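Local coordinates for protein beta-gamma-crystallin (Geodia cydonium, PDB 4IAU) that is of unknown function but binds calcium and belongs to the beta/gamma-crystallin family of Greek key proteins, at residues S2-L8 with K36-F41. Numbering follows the deposited sequence. Where two conformers were deposited one is given.
Sequences STAKVTL and KGMWIF. With GOL (glycerol), chain F.
With CG1 set between the backbone N and the carbonyl carbon (chi1 61°), Val6 aims this methyl at the indole of Trp39, whose own CG lies anti to the carbonyl carbon. The result is a clean CH-pi contact: CG1 of Val6 sits 3.5 Å from the centroid of the six-membered ring of Trp39, only 3° off its normal. The same indole is also gripped in its plane. Trp39 NE1 donates to Lys36 O at 3.3 Å, approaching nearly along the C=O axis, while the backbone of Ala4 and Lys5 lies against the ring edge. Lys36 O accepts a second bond, from Lys5 N at 2.8 Å, and Lys36 N returns one to Lys5 O at 3.1 Å, closing an antiparallel hydrogen-bonded pair. An alanine in place of Trp39 would probably leave the Val6 methyl facing a gap and Lys36 O with one donor fewer. Further along, the other Val6 methyl, CG2, meets the edge of the Phe41 ring, 4.0 Å from CZ, and Leu8 CD2 packs against Phe41 CE2. At the opposite end the extended Lys36 chain lets NZ donate hydrogen bonds to both O and OG of Ser2, each 3.2 Å away, beside a glycerol probably left from crystallisation. The chain bends at Gly37, whose backbone angles would jam a CB against the preceding carbonyl oxygen and crowd Ala4 CB. The contact thus illustrates how a chain passes from one sheet of a Greek key beta-sandwich to the other: strand 31-36 pairs beside strand 5-9, and strand 38-42 enters the facing sheet, with the side chains of Trp39 and Phe41 turned toward strand 5-9. Val6 and Trp39 also touch Val34; strand 38-42 runs between strand 75-78, whose Phe76 and Pro78 touch Trp39, and strand 57-61, whose Ile58 and Leu60 touch Phe41.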
loop_
_atom_site.group_PDB
_atom_site.type_symbol
_atom_site.label_atom_id
_atom_site.label_comp_id
_atom_site.label_asym_id
_atom_site.label_seq_id
_atom_site.Cartn_x
_atom_site.Cartn_y
_atom_site.Cartn_z
ATOM N N SER A 2 -6.235 -7.002 17.321
ATOM C CA SER A 2 -5.506 -6.590 16.148
ATOM C C SER A 2 -6.483 -6.279 15.041
ATOM O O SER A 2 -7.455 -7.017 14.875
ATOM C CB SER A 2 -4.568 -7.693 15.623
ATOM O OG SER A 2 -5.358 -8.855 15.371
ATOM N N THR A 3 -6.184 -5.249 14.289
ATOM C CA THR A 3 -6.981 -4.831 13.162
ATOM C C THR A 3 -6.533 -5.424 11.816
ATOM O O THR A 3 -7.360 -5.571 10.873
ATOM C CB THR A 3 -6.985 -3.287 13.086
ATOM O OG1 THR A 3 -7.402 -2.831 14.384
ATOM C CG2 THR A 3 -8.110 -2.949 12.178
ATOM N N ALA A 4 -5.294 -5.768 11.667
ATOM C CA ALA A 4 -4.774 -6.497 10.495
ATOM C C ALA A 4 -3.927 -7.645 11.013
ATOM O O ALA A 4 -3.225 -7.500 12.016
ATOM C CB ALA A 4 -3.966 -5.568 9.615
ATOM N N LYS A 5 -3.974 -8.784 10.303
ATOM C CA LYS A 5 -3.254 -9.960 10.763
ATOM C C LYS A 5 -2.937 -10.855 9.581
ATOM O O LYS A 5 -3.800 -11.076 8.716
ATOM C CB LYS A 5 -4.047 -10.680 11.846
ATOM C CG LYS A 5 -3.251 -11.657 12.660
ATOM C CD LYS A 5 -4.110 -12.251 13.797
ATOM C CE LYS A 5 -3.260 -13.181 14.640
ATOM N NZ LYS A 5 -4.156 -13.753 15.720
ATOM N N VAL A 6 -1.737 -11.391 9.556
ATOM C CA VAL A 6 -1.310 -12.329 8.536
ATOM C C VAL A 6 -0.479 -13.434 9.190
ATOM O O VAL A 6 0.323 -13.176 10.060
ATOM C CB VAL A 6 -0.560 -11.623 7.382
ATOM C CG1 VAL A 6 0.713 -10.929 7.879
ATOM C CG2 VAL A 6 -0.245 -12.589 6.256
ATOM N N THR A 7 -0.683 -14.650 8.701
ATOM C CA THR A 7 0.129 -15.780 9.057
ATOM C C THR A 7 1.091 -16.080 7.902
ATOM O O THR A 7 0.681 -16.137 6.743
ATOM C CB THR A 7 -0.732 -17.036 9.278
ATOM O OG1 THR A 7 -1.609 -16.815 10.380
ATOM C CG2 THR A 7 0.128 -18.293 9.538
ATOM N N LEU A 8 2.365 -16.262 8.238
ATOM C CA LEU A 8 3.397 -16.612 7.291
ATOM C C LEU A 8 4.071 -17.884 7.759
ATOM O O LEU A 8 4.262 -18.119 8.944
ATOM C CB LEU A 8 4.452 -15.501 7.136
ATOM C CG LEU A 8 3.921 -14.195 6.517
ATOM C CD1 LEU A 8 4.935 -13.101 6.641
ATOM C CD2 LEU A 8 3.539 -14.431 5.102
ATOM N N LYS A 36 -6.857 -11.086 8.546
ATOM C CA LYS A 36 -7.580 -9.838 8.752
ATOM C C LYS A 36 -6.886 -8.738 7.960
ATOM O O LYS A 36 -5.685 -8.549 8.041
ATOM C CB LYS A 36 -7.629 -9.385 10.212
ATOM C CG LYS A 36 -8.225 -10.362 11.190
ATOM C CD LYS A 36 -8.116 -9.764 12.635
ATOM C CE LYS A 36 -8.603 -10.725 13.627
ATOM N NZ LYS A 36 -8.306 -10.057 14.951
ATOM N N GLY A 37 -7.683 -7.973 7.227
ATOM C CA GLY A 37 -7.198 -6.774 6.566
ATOM C C GLY A 37 -6.678 -7.064 5.166
ATOM O O GLY A 37 -7.125 -7.974 4.469
HETATM N N MSE A 38 -5.745 -6.218 4.722
HETATM C CA MSE A 38 -5.134 -6.298 3.410
HETATM C C MSE A 38 -3.640 -6.021 3.592
HETATM O O MSE A 38 -3.288 -5.091 4.319
HETATM C CB MSE A 38 -5.724 -5.268 2.459
HETATM C CG MSE A 38 -7.157 -5.526 2.114
HETATM SE SE MSE A 38 -7.769 -4.247 0.758
HETATM C CE MSE A 38 -6.039 -3.587 0.252
ATOM N N TRP A 39 -2.797 -6.813 2.955
ATOM C CA TRP A 39 -1.384 -6.701 3.134
ATOM C C TRP A 39 -0.657 -6.626 1.791
ATOM O O TRP A 39 -1.094 -7.210 0.816
ATOM C CB TRP A 39 -0.829 -7.904 3.924
ATOM C CG TRP A 39 -1.271 -7.940 5.351
ATOM C CD1 TRP A 39 -2.522 -8.224 5.821
ATOM C CD2 TRP A 39 -0.472 -7.653 6.493
ATOM N NE1 TRP A 39 -2.543 -8.149 7.200
ATOM C CE2 TRP A 39 -1.294 -7.809 7.636
ATOM C CE3 TRP A 39 0.893 -7.326 6.683
ATOM C CZ2 TRP A 39 -0.801 -7.615 8.942
ATOM C CZ3 TRP A 39 1.384 -7.128 7.970
ATOM C CH2 TRP A 39 0.520 -7.274 9.081
ATOM N N ILE A 40 0.495 -5.973 1.789
ATOM C CA ILE A 40 1.346 -5.910 0.614
ATOM C C ILE A 40 2.696 -6.466 1.016
ATOM O O ILE A 40 3.243 -6.143 2.081
ATOM C CB ILE A 40 1.503 -4.479 0.037
ATOM C CG1 ILE A 40 0.174 -3.757 -0.005
ATOM C CG2 ILE A 40 2.143 -4.558 -1.347
ATOM C CD1 ILE A 40 0.201 -2.326 -0.388
ATOM N N PHE A 41 3.234 -7.322 0.153
ATOM C CA PHE A 41 4.504 -8.012 0.308
ATOM C C PHE A 41 5.457 -7.545 -0.771
ATOM O O PHE A 41 5.036 -7.342 -1.918
ATOM C CB PHE A 41 4.335 -9.533 0.262
ATOM C CG PHE A 41 3.315 -10.015 1.294
ATOM C CD1 PHE A 41 1.956 -9.943 0.969
ATOM C CD2 PHE A 41 3.729 -10.478 2.541
ATOM C CE1 PHE A 41 1.052 -10.286 1.967
ATOM C CE2 PHE A 41 2.805 -10.780 3.517
ATOM C CZ PHE A 41 1.475 -10.657 3.210
HETATM C C1 GOL F . -5.463 -12.000 17.740
HETATM O O1 GOL F . -4.621 -10.898 17.239
HETATM C C2 GOL F . -6.836 -11.501 17.429
HETATM O O2 GOL F . -6.500 -10.360 16.634
HETATM C C3 GOL F . -7.831 -12.406 16.762
HETATM O O3 GOL F . -7.425 -13.003 15.463
#